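Local coordinates for protein catechol 1,2-dioxygenase (Acinetobacter sp., PDB 1DMH) that catalyses the iron(III)-dependent intradiol cleavage of catechol by molecular oxygen to cis,cis-muconate, an early step of the beta-ketoadipate pathway, as a homodimer, at residues H226-V229 and R235-T238; R87-D92 and T101-E106; A114-G119 and N150-I155; G138-F141 and P147-N150. One frame throughout, in Å; residues are numbered along the deposited sequence.

Interaction 1: residues H226-V229 and R235-T238; sequences HYFV and RKLT. With FE (Fe (III) ion), chain C; MCT (4-methylcatechol), chain D.
F228 and K236 meet obliquely, the lysine arm passing over one face of the phenyl ring. K236 CE lies 3.8 Å from F228 CG, offset from the ring centre toward the rim. The ammonium group completes a cation-pi contact, with K236 NZ 4.3 Å from the F228 centroid and only 11° off the ring normal. The all-extended chain of K236, starting with CG opposite the backbone N (chi1 -174°), gives the lysine this reach. T238 approaches the same ring differently: it runs alongside F228, and its OG1 sits at the ring edge, in plane, 3.1 Å from F228 CE1. Face and edge are thus taken by two residues of the partner segment.

The backbones form an antiparallel ladder, with F228 and T238 as a non-hydrogen-bonded pair and V229 and L237 as a hydrogen-bonded one. L237 N donates to V229 O at 2.9 Å, nearly straight at 170°, and V229 N returns a bond to L237 O at 3.0 Å. V229 and L237 put their side chains on the other face of the sheet from F228 and T238.

Two residues before F228 on the same strand, H226 NE2 binds the iron(III) ion at 2.1 Å, together with Y164, H224 and 4-methylcatechol, which chelates the metal through O3 (2.0 Å from the iron) and O4.

This beta hairpin of strands 220-230 and 237-243 is flanked by strand 152-157, whose W156 stacks on the H226 ring, while L290 of strand 283-291 packs against Y227, V229 and L237.

Interaction 2: residues R87-D92 and T101-E106; sequences RMDAED and TPRTIE
D89, on a regular helical turn, and R103, in an extended loop, make the closest backbone approach at 8.1 Å between their CA atoms, so the contact is bridged by side chains. The R103 chain bends at chi3 (55°), which presents the guanidinium to the helix with M88 CB over the centre of one face, 3.5 Å from R103 CZ. Two carboxylates meet its edge, close to its plane. R103 NH1 donates to D89 OD1 at 2.7 Å, reaching the anti side of that oxygen. The grip on D92 is end-on, NH1 and NH2 of R103 both converging on D92 OD2 at 3.1 Å. They come from the same face of a carboxylate turned 50° from the guanidinium plane, a pose that falls short of a coplanar two-oxygen fork. Water 2 adds a bridge, donating to D89 OD1 and accepting from R103 N. Both aspartates have second arginine partners, D89 OD2 with R258 and D92 OD1 with R235, and the positive charges around them probably favour their ionised form. The network joins helix 80-94 to the loop leading to strand 111-112, beside strand 237-243, while R87 on the same helix bonds I50 O of the second subunit.

Interaction 3: residues A114-G119 and N150-I155; sequences APESVG and NAKVEI
E116 and K152 both place CG opposite their backbone N, chi1 173° in the glutamate and -178° in the lysine, and this sends two long side chains out from their strands toward a common meeting point. Beyond CG both chains stay extended. The lysine keeps that shape to its tip, whereas the last torsion of the glutamate (-61°) sets the carboxylate so that one oxygen, OE1, leads. The side chains cross at about a right angle, and E116 OE1 comes to 3.8 Å from K152 NZ. That is a long salt bridge, beyond ordinary hydrogen-bonding distance, so the attraction is best read as electrostatic and weakly directional. The other carboxylate oxygen is turned aside: E116 OE2 stands 5.8 Å from K152 NZ. K152 CE is almost as near as the ammonium, 3.9 Å from E116 OE1, which fits a lysine end passing the carboxylate more than aiming straight at it.

The topology explains the length of the reach. Strands 116-118 and 152-157 belong to the mixed sheet of the intradiol dioxygenase catalytic domain but are not adjacent. Strand 179-183 runs between them, parallel to the first and antiparallel to the second, and the CA atoms of E116 and K152 are 9.0 Å apart. The ion pair therefore spans the intervening strand on the surface, away from the iron site. On that middle strand the side chain of K152 packs on S181 and that of E116 on I183; the S181 backbone bonds to P115 and S117. Farther along strand 152-157, E154 turns to another partner, its OE1 bonding Y110 OH.

Interaction 4: residues G138-F141 and P147-N150; sequences GTIF and PLPN
I140 O is the focus of this contact, accepting the backbone N-H of L148 at 2.7 Å from L148 N. The bond is short and moderately bent, with an N-H...O angle of 154°, and the donor is tilted 20° from the carbonyl plane. P147 CA adds a CA-H...O contact to the same oxygen, 3.4 Å away, and L148 CB approaches it at 3.5 Å, so successive residues of the returning loop wrap around one carbonyl. A single bridge pairs F141 with P147, whose CA atoms are 4.4 Å apart. The bond from L148 N to I140 O joins the residues that flank this pair, so the lack of an N-H on P147 costs it nothing.

The side chains extend the contact to both flanks of that carbonyl. F141 sets its CG opposite its carbonyl carbon (chi1 -64°), which brings one rim of the ring back to the proline despite a CB that points away from the loop. F141 CE1 touches P147 CG at 3.9 Å, the two side chains meeting at a slant. T139 CG2 lies over one face of the F141 ring, offset toward its rim, and also meets P147 CB at 4.1 Å, so the threonine methyl touches both rings. On the other flank I140 CG2 packs against L148 CB at 4.2 Å.

The contact closes the base of a five-residue surface loop on the connection between strands 133-141 and 152-157. Strand 283-291 runs beside the first of these, where L290 bonds the backbones of T139 and F141, and T184 OG1, just beyond strand 179-183, donates a hydrogen bond to L148 O.

How the interactions relate
From the N terminus, interaction 2 comes first, closing a short loop that ties helix 80-94 to the stretch leading to strand 111-112. Interaction 3 then spans a much longer loop, from 114-119 to 150-155. Interaction 4 closes a small loop within that one and ends on the same stretch, sharing N150; I140 packs against A151 and V153 there. Interaction 1 follows as a separate hairpin. It joins the others: T238 O probably bonds T104 N of interaction 2, F228 O probably bonds E154 N of interaction 3, and V229 touches I140 of interaction 4. Interaction 2 touches neither 3 nor 4 directly; interaction 1 links its helix and loop to strands 133-141 and 152-157.

Interaction 1: residues H226-V229 and R235-T238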
loop_
_atom_site.group_PDB
_atom_site.type_symbol
_atom_site.label_atom_id
_atom_site.label_comp_id
_atom_site.label_asym_id
_atom_site.label_seq_id
_atom_site.Cartn_x
_atom_site.Cartn_y
_atom_site.Cartn_z
ATOM N N HIS A 226 -12.783 24.060 -1.872
ATOM C CA HIS A 226 -12.443 23.657 -0.502
ATOM C C HIS A 226 -12.339 24.847 0.455
ATOM O O HIS A 226 -11.931 25.930 0.055
ATOM C CB HIS A 226 -11.080 22.959 -0.490
ATOM C CG HIS A 226 -11.060 21.650 -1.206
ATOM N ND1 HIS A 226 -11.383 20.456 -0.585
ATOM C CD2 HIS A 226 -10.769 21.344 -2.493
ATOM C CE1 HIS A 226 -11.286 19.472 -1.463
ATOM N NE2 HIS A 226 -10.916 19.983 -2.624
ATOM N N TYR A 227 -12.681 24.610 1.719
ATOM C CA TYR A 227 -12.575 25.608 2.770
ATOM C C TYR A 227 -11.991 25.033 4.067
ATOM O O TYR A 227 -12.283 23.891 4.446
ATOM C CB TYR A 227 -13.946 26.141 3.205
ATOM C CG TYR A 227 -14.660 27.100 2.297
ATOM C CD1 TYR A 227 -15.369 26.648 1.182
ATOM C CD2 TYR A 227 -14.664 28.464 2.587
ATOM C CE1 TYR A 227 -16.080 27.541 0.371
ATOM C CE2 TYR A 227 -15.362 29.372 1.795
ATOM C CZ TYR A 227 -16.072 28.910 0.693
ATOM O OH TYR A 227 -16.781 29.807 -0.067
ATOM N N PHE A 228 -11.181 25.859 4.732
ATOM C CA PHE A 228 -10.675 25.622 6.085
ATOM C C PHE A 228 -11.107 26.970 6.694
ATOM O O PHE A 228 -10.893 28.025 6.091
ATOM C CB PHE A 228 -9.155 25.573 6.184
ATOM C CG PHE A 228 -8.573 24.197 6.159
ATOM C CD1 PHE A 228 -9.311 23.083 6.547
ATOM C CD2 PHE A 228 -7.266 24.022 5.768
ATOM C CE1 PHE A 228 -8.730 21.799 6.530
ATOM C CE2 PHE A 228 -6.676 22.752 5.746
ATOM C CZ PHE A 228 -7.410 21.638 6.129
ATOM N N VAL A 229 -11.769 26.943 7.839
ATOM C CA VAL A 229 -12.102 28.186 8.508
ATOM C C VAL A 229 -11.696 27.966 9.967
ATOM O O VAL A 229 -12.099 26.982 10.601
ATOM C CB VAL A 229 -13.615 28.534 8.451
ATOM C CG1 VAL A 229 -13.862 29.917 9.107
ATOM C CG2 VAL A 229 -14.094 28.561 7.001
ATOM N N ARG A 235 -13.794 25.547 16.878
ATOM C CA ARG A 235 -13.117 24.395 16.290
ATOM C C ARG A 235 -12.829 24.721 14.825
ATOM O O ARG A 235 -13.508 25.555 14.215
ATOM C CB ARG A 235 -13.998 23.139 16.389
ATOM C CG ARG A 235 -14.399 22.775 17.830
ATOM C CD ARG A 235 -15.106 21.420 17.901
ATOM N NE ARG A 235 -16.304 21.382 17.071
ATOM C CZ ARG A 235 -17.038 20.290 16.866
ATOM N NH1 ARG A 235 -16.707 19.126 17.434
ATOM N NH2 ARG A 235 -18.111 20.362 16.087
ATOM N N LYS A 236 -11.813 24.081 14.263
ATOM C CA LYS A 236 -11.464 24.324 12.867
ATOM C C LYS A 236 -12.468 23.578 11.979
ATOM O O LYS A 236 -12.714 22.368 12.157
ATOM C CB LYS A 236 -10.051 23.850 12.590
ATOM C CG LYS A 236 -9.555 24.192 11.238
ATOM C CD LYS A 236 -8.149 23.653 11.123
ATOM C CE LYS A 236 -7.500 24.115 9.836
ATOM N NZ LYS A 236 -6.036 23.801 9.871
ATOM N N LEU A 237 -13.062 24.309 11.038
ATOM C CA LEU A 237 -14.069 23.739 10.141
ATOM C C LEU A 237 -13.418 23.307 8.837
ATOM O O LEU A 237 -12.654 24.060 8.246
ATOM C CB LEU A 237 -15.146 24.794 9.792
ATOM C CG LEU A 237 -16.592 24.476 9.359
ATOM C CD1 LEU A 237 -17.030 25.578 8.447
ATOM C CD2 LEU A 237 -16.746 23.116 8.760
ATOM N N THR A 238 -13.713 22.094 8.391
ATOM C CA THR A 238 -13.220 21.611 7.109
ATOM C C THR A 238 -14.479 21.315 6.305
ATOM O O THR A 238 -15.336 20.558 6.761
ATOM C CB THR A 238 -12.407 20.297 7.231
ATOM O OG1 THR A 238 -11.219 20.555 7.985
ATOM C CG2 THR A 238 -12.028 19.733 5.830
HETATM FE FE FE C . -10.830 19.032 -4.487
HETATM C C1 MCT D . -10.129 14.041 -3.996
HETATM C C2 MCT D . -10.535 15.150 -3.234
HETATM C C3 MCT D . -10.485 16.426 -3.833
HETATM O O3 MCT D . -10.880 17.518 -3.104
HETATM C C4 MCT D . -10.052 16.606 -5.136
HETATM O O4 MCT D . -10.029 17.871 -5.671
HETATM C C5 MCT D . -9.652 15.541 -5.898
HETATM C C6 MCT D . -9.695 14.185 -5.291
HETATM C C MCT D . -10.171 12.638 -3.363
HETATM O O HOH W 1 -9.207 17.206 -3.666
#

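Interaction 2: residues R87-D92 and T101-E106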
loop_
_atom_site.group_PDB
_atom_site.type_symbol
_atom_site.label_atom_id
_atom_site.label_comp_id
_atom_site.label_asym_id
_atom_site.label_seq_id
_atom_site.Cartn_x
_atom_site.Cartn_y
_atom_site.Cartn_z
ATOM N N ARG A 87 -18.188 9.399 11.572
ATOM C CA ARG A 87 -17.882 9.147 12.967
ATOM C C ARG A 87 -17.843 10.480 13.705
ATOM O O ARG A 87 -18.408 10.606 14.808
ATOM C CB ARG A 87 -16.553 8.421 13.092
ATOM C CG ARG A 87 -16.570 7.015 12.527
ATOM C CD ARG A 87 -15.178 6.436 12.609
ATOM N NE ARG A 87 -14.807 6.115 13.985
ATOM C CZ ARG A 87 -13.617 6.370 14.537
ATOM N NH1 ARG A 87 -12.636 6.972 13.846
ATOM N NH2 ARG A 87 -13.396 5.982 15.789
ATOM N N MET A 88 -17.191 11.480 13.108
ATOM C CA MET A 88 -17.127 12.797 13.735
ATOM C C MET A 88 -18.522 13.394 13.940
ATOM O O MET A 88 -18.801 13.990 14.999
ATOM C CB MET A 88 -16.256 13.731 12.921
ATOM C CG MET A 88 -14.803 13.413 13.096
ATOM S SD MET A 88 -13.724 14.613 12.278
ATOM C CE MET A 88 -13.438 13.894 10.660
ATOM N N ASP A 89 -19.400 13.229 12.951
ATOM C CA ASP A 89 -20.770 13.728 13.086
ATOM C C ASP A 89 -21.512 13.027 14.219
ATOM O O ASP A 89 -22.219 13.668 15.009
ATOM C CB ASP A 89 -21.571 13.540 11.815
ATOM C CG ASP A 89 -21.151 14.482 10.724
ATOM O OD1 ASP A 89 -20.543 15.527 11.020
ATOM O OD2 ASP A 89 -21.453 14.181 9.565
ATOM N N ALA A 90 -21.350 11.710 14.292
ATOM C CA ALA A 90 -21.991 10.929 15.340
ATOM C C ALA A 90 -21.518 11.422 16.711
ATOM O O ALA A 90 -22.323 11.603 17.629
ATOM C CB ALA A 90 -21.648 9.439 15.167
ATOM N N GLU A 91 -20.211 11.630 16.845
ATOM C CA GLU A 91 -19.635 12.083 18.102
ATOM C C GLU A 91 -20.169 13.465 18.475
ATOM O O GLU A 91 -20.493 13.712 19.633
ATOM C CB GLU A 91 -18.131 12.114 17.984
ATOM C CG GLU A 91 -17.437 12.267 19.282
ATOM C CD GLU A 91 -15.947 12.465 19.097
ATOM O OE1 GLU A 91 -15.540 13.547 18.599
ATOM O OE2 GLU A 91 -15.177 11.534 19.429
ATOM N N ASP A 92 -20.275 14.364 17.499
ATOM C CA ASP A 92 -20.825 15.692 17.770
ATOM C C ASP A 92 -22.305 15.592 18.179
ATOM O O ASP A 92 -22.748 16.295 19.096
ATOM C CB ASP A 92 -20.733 16.618 16.549
ATOM C CG ASP A 92 -19.328 17.129 16.283
ATOM O OD1 ASP A 92 -18.408 16.909 17.095
ATOM O OD2 ASP A 92 -19.159 17.792 15.236
ATOM N N THR A 101 -22.814 24.509 9.746
ATOM C CA THR A 101 -22.249 24.249 8.424
ATOM C C THR A 101 -21.651 22.848 8.525
ATOM O O THR A 101 -20.725 22.633 9.288
ATOM C CB THR A 101 -21.138 25.254 8.057
ATOM O OG1 THR A 101 -21.696 26.570 7.947
ATOM C CG2 THR A 101 -20.495 24.869 6.740
ATOM N N PRO A 102 -22.160 21.892 7.726
ATOM C CA PRO A 102 -21.736 20.489 7.680
ATOM C C PRO A 102 -20.276 20.335 7.310
ATOM O O PRO A 102 -19.797 21.033 6.423
ATOM C CB PRO A 102 -22.615 19.899 6.572
ATOM C CG PRO A 102 -23.815 20.796 6.556
ATOM C CD PRO A 102 -23.154 22.135 6.667
ATOM N N ARG A 103 -19.576 19.418 7.973
ATOM C CA ARG A 103 -18.182 19.159 7.633
ATOM C C ARG A 103 -18.182 18.214 6.442
ATOM O O ARG A 103 -19.184 17.557 6.169
ATOM C CB ARG A 103 -17.456 18.427 8.775
ATOM C CG ARG A 103 -18.113 17.099 9.173
ATOM C CD ARG A 103 -17.167 16.212 9.969
ATOM N NE ARG A 103 -16.620 16.870 11.153
ATOM C CZ ARG A 103 -17.282 17.067 12.289
ATOM N NH1 ARG A 103 -18.529 16.637 12.422
ATOM N NH2 ARG A 103 -16.682 17.682 13.306
ATOM N N THR A 104 -17.084 18.170 5.703
ATOM C CA THR A 104 -16.963 17.145 4.674
ATOM C C THR A 104 -15.473 16.925 4.455
ATOM O O THR A 104 -14.666 17.574 5.119
ATOM C CB THR A 104 -17.791 17.387 3.352
ATOM O OG1 THR A 104 -17.858 16.129 2.660
ATOM C CG2 THR A 104 -17.163 18.416 2.424
ATOM N N ILE A 105 -15.089 16.031 3.550
ATOM C CA ILE A 105 -13.669 15.707 3.454
ATOM C C ILE A 105 -12.709 16.783 2.978
ATOM O O ILE A 105 -13.044 17.662 2.180
ATOM C CB ILE A 105 -13.420 14.370 2.647
ATOM C CG1 ILE A 105 -13.507 14.604 1.125
ATOM C CG2 ILE A 105 -14.439 13.307 3.104
ATOM C CD1 ILE A 105 -13.090 13.384 0.303
ATOM N N GLU A 106 -11.505 16.712 3.519
ATOM C CA GLU A 106 -10.459 17.643 3.181
ATOM C C GLU A 106 -9.913 17.314 1.803
ATOM O O GLU A 106 -9.642 18.210 1.014
ATOM C CB GLU A 106 -9.330 17.555 4.228
ATOM C CG GLU A 106 -8.118 18.423 3.938
ATOM C CD GLU A 106 -7.040 18.271 5.004
ATOM O OE1 GLU A 106 -7.372 17.957 6.172
ATOM O OE2 GLU A 106 -5.859 18.484 4.682
HETATM O O HOH W 2 -21.253 18.133 9.907
#

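Interaction 3: residues A114-G119 and N150-I155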
loop_
_atom_site.group_PDB
_atom_site.type_symbol
_atom_site.label_atom_id
_atom_site.label_comp_id
_atom_site.label_asym_id
_atom_site.label_seq_id
_atom_site.Cartn_x
_atom_site.Cartn_y
_atom_site.Cartn_z
ATOM N N ALA A 114 -0.133 29.546 1.799
ATOM C CA ALA A 114 -0.652 30.422 0.757
ATOM C C ALA A 114 -0.628 31.884 1.179
ATOM O O ALA A 114 -0.672 32.191 2.362
ATOM C CB ALA A 114 -2.077 30.017 0.408
ATOM N N PRO A 115 -0.501 32.809 0.210
ATOM C CA PRO A 115 -0.503 34.214 0.610
ATOM C C PRO A 115 -1.762 34.536 1.413
ATOM O O PRO A 115 -2.826 33.927 1.225
ATOM C CB PRO A 115 -0.433 34.951 -0.729
ATOM C CG PRO A 115 -0.952 33.935 -1.720
ATOM C CD PRO A 115 -0.253 32.704 -1.232
ATOM N N GLU A 116 -1.632 35.490 2.323
ATOM C CA GLU A 116 -2.740 35.873 3.178
ATOM C C GLU A 116 -3.094 37.376 3.057
ATOM O O GLU A 116 -2.216 38.205 2.823
ATOM C CB GLU A 116 -2.353 35.519 4.605
ATOM C CG GLU A 116 -3.307 35.999 5.632
ATOM C CD GLU A 116 -2.720 35.823 6.995
ATOM O OE1 GLU A 116 -2.447 34.657 7.359
ATOM O OE2 GLU A 116 -2.514 36.848 7.690
ATOM N N SER A 117 -4.369 37.724 3.192
ATOM C CA SER A 117 -4.765 39.128 3.111
ATOM C C SER A 117 -6.072 39.316 3.851
ATOM O O SER A 117 -6.768 38.345 4.153
ATOM C CB SER A 117 -4.942 39.557 1.661
ATOM O OG SER A 117 -5.986 38.816 1.091
ATOM N N VAL A 118 -6.418 40.566 4.142
ATOM C CA VAL A 118 -7.643 40.828 4.867
ATOM C C VAL A 118 -8.796 41.154 3.947
ATOM O O VAL A 118 -8.651 41.966 3.026
ATOM C CB VAL A 118 -7.487 42.012 5.860
ATOM C CG1 VAL A 118 -8.837 42.270 6.585
ATOM C CG2 VAL A 118 -6.381 41.725 6.853
ATOM N N GLY A 119 -9.926 40.492 4.211
ATOM C CA GLY A 119 -11.170 40.696 3.487
ATOM C C GLY A 119 -11.311 40.381 2.007
ATOM O O GLY A 119 -12.398 40.014 1.580
ATOM N N ASN A 150 -11.794 38.675 11.724
ATOM C CA ASN A 150 -10.551 38.008 12.062
ATOM C C ASN A 150 -10.507 36.488 11.976
ATOM O O ASN A 150 -9.532 35.877 12.422
ATOM C CB ASN A 150 -10.095 38.469 13.438
ATOM C CG ASN A 150 -9.810 39.970 13.470
ATOM O OD1 ASN A 150 -9.710 40.566 14.541
ATOM N ND2 ASN A 150 -9.674 40.586 12.285
ATOM N N ALA A 151 -11.544 35.877 11.409
ATOM C CA ALA A 151 -11.550 34.429 11.225
ATOM C C ALA A 151 -10.645 34.186 10.018
ATOM O O ALA A 151 -10.546 35.041 9.131
ATOM C CB ALA A 151 -12.978 33.940 10.939
ATOM N N LYS A 152 -9.958 33.052 9.964
ATOM C CA LYS A 152 -9.096 32.793 8.805
ATOM C C LYS A 152 -9.788 31.794 7.885
ATOM O O LYS A 152 -10.039 30.647 8.271
ATOM C CB LYS A 152 -7.767 32.217 9.240
ATOM C CG LYS A 152 -6.760 31.941 8.130
ATOM C CD LYS A 152 -5.505 31.456 8.820
ATOM C CE LYS A 152 -4.328 31.302 7.910
ATOM N NZ LYS A 152 -3.074 31.166 8.725
ATOM N N VAL A 153 -10.102 32.252 6.680
ATOM C CA VAL A 153 -10.783 31.432 5.694
ATOM C C VAL A 153 -9.753 30.982 4.662
ATOM O O VAL A 153 -9.152 31.823 3.987
ATOM C CB VAL A 153 -11.891 32.241 4.968
ATOM C CG1 VAL A 153 -12.631 31.346 3.972
ATOM C CG2 VAL A 153 -12.877 32.837 5.988
ATOM N N GLU A 154 -9.528 29.674 4.556
ATOM C CA GLU A 154 -8.593 29.156 3.569
ATOM C C GLU A 154 -9.362 28.470 2.445
ATOM O O GLU A 154 -10.161 27.581 2.696
ATOM C CB GLU A 154 -7.633 28.170 4.207
ATOM C CG GLU A 154 -6.845 28.798 5.320
ATOM C CD GLU A 154 -5.835 27.844 5.909
ATOM O OE1 GLU A 154 -4.902 27.435 5.188
ATOM O OE2 GLU A 154 -5.985 27.505 7.094
ATOM N N ILE A 155 -9.097 28.894 1.212
ATOM C CA ILE A 155 -9.777 28.379 0.038
ATOM C C ILE A 155 -8.804 27.850 -1.002
ATOM O O ILE A 155 -7.760 28.454 -1.255
ATOM C CB ILE A 155 -10.613 29.497 -0.615
ATOM C CG1 ILE A 155 -11.496 30.151 0.457
ATOM C CG2 ILE A 155 -11.463 28.936 -1.756
ATOM C CD1 ILE A 155 -12.445 31.167 -0.088
#

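Interaction 4: residues G138-F141 and P147-N150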
loop_
_atom_site.group_PDB
_atom_site.type_symbol
_atom_site.label_atom_id
_atom_site.label_comp_id
_atom_site.label_asym_id
_atom_site.label_seq_id
_atom_site.Cartn_x
_atom_site.Cartn_y
_atom_site.Cartn_z
ATOM N N GLY A 138 -18.927 35.768 1.270
ATOM C CA GLY A 138 -19.830 35.331 2.303
ATOM C C GLY A 138 -19.441 35.928 3.625
ATOM O O GLY A 138 -18.542 36.762 3.701
ATOM N N THR A 139 -20.129 35.493 4.668
ATOM C CA THR A 139 -19.869 35.977 6.010
ATOM C C THR A 139 -19.554 34.779 6.890
ATOM O O THR A 139 -20.100 33.698 6.685
ATOM C CB THR A 139 -21.123 36.693 6.599
ATOM O OG1 THR A 139 -21.467 37.825 5.785
ATOM C CG2 THR A 139 -20.852 37.148 8.048
ATOM N N ILE A 140 -18.659 34.964 7.854
ATOM C CA ILE A 140 -18.352 33.889 8.786
ATOM C C ILE A 140 -19.070 34.228 10.099
ATOM O O ILE A 140 -18.920 35.329 10.612
ATOM C CB ILE A 140 -16.836 33.779 9.062
ATOM C CG1 ILE A 140 -16.091 33.488 7.757
ATOM C CG2 ILE A 140 -16.579 32.691 10.126
ATOM C CD1 ILE A 140 -16.551 32.202 7.054
ATOM N N PHE A 141 -19.851 33.293 10.631
ATOM C CA PHE A 141 -20.568 33.502 11.890
ATOM C C PHE A 141 -20.000 32.678 13.036
ATOM O O PHE A 141 -19.646 31.516 12.832
ATOM C CB PHE A 141 -22.036 33.141 11.735
ATOM C CG PHE A 141 -22.769 34.001 10.760
ATOM C CD1 PHE A 141 -23.238 35.257 11.141
ATOM C CD2 PHE A 141 -23.011 33.563 9.466
ATOM C CE1 PHE A 141 -23.944 36.063 10.249
ATOM C CE2 PHE A 141 -23.723 34.363 8.559
ATOM C CZ PHE A 141 -24.188 35.612 8.957
ATOM N N PRO A 147 -21.535 37.802 13.210
ATOM C CA PRO A 147 -20.451 37.926 12.236
ATOM C C PRO A 147 -19.123 37.902 12.959
ATOM O O PRO A 147 -18.960 38.582 13.963
ATOM C CB PRO A 147 -20.750 39.270 11.581
ATOM C CG PRO A 147 -22.243 39.270 11.578
ATOM C CD PRO A 147 -22.476 38.916 13.027
ATOM N N LEU A 148 -18.167 37.142 12.433
ATOM C CA LEU A 148 -16.881 36.993 13.084
ATOM C C LEU A 148 -15.686 37.595 12.354
ATOM O O LEU A 148 -15.173 37.009 11.397
ATOM C CB LEU A 148 -16.597 35.499 13.290
ATOM C CG LEU A 148 -16.099 34.844 14.587
ATOM C CD1 LEU A 148 -15.435 33.510 14.208
ATOM C CD2 LEU A 148 -15.105 35.711 15.310
ATOM N N PRO A 149 -15.262 38.804 12.742
ATOM C CA PRO A 149 -14.089 39.375 12.065
ATOM C C PRO A 149 -12.846 38.617 12.518
ATOM O O PRO A 149 -12.847 37.978 13.562
ATOM C CB PRO A 149 -14.087 40.832 12.547
ATOM C CG PRO A 149 -14.659 40.707 13.918
ATOM C CD PRO A 149 -15.857 39.792 13.656
ATOM N N ASN A 150 -11.794 38.675 11.724
ATOM C CA ASN A 150 -10.551 38.008 12.062
ATOM C C ASN A 150 -10.507 36.488 11.976
ATOM O O ASN A 150 -9.532 35.877 12.422
ATOM C CB ASN A 150 -10.095 38.469 13.438
ATOM C CG ASN A 150 -9.810 39.970 13.470
ATOM O OD1 ASN A 150 -9.710 40.566 14.541
ATOM N ND2 ASN A 150 -9.674 40.586 12.285
#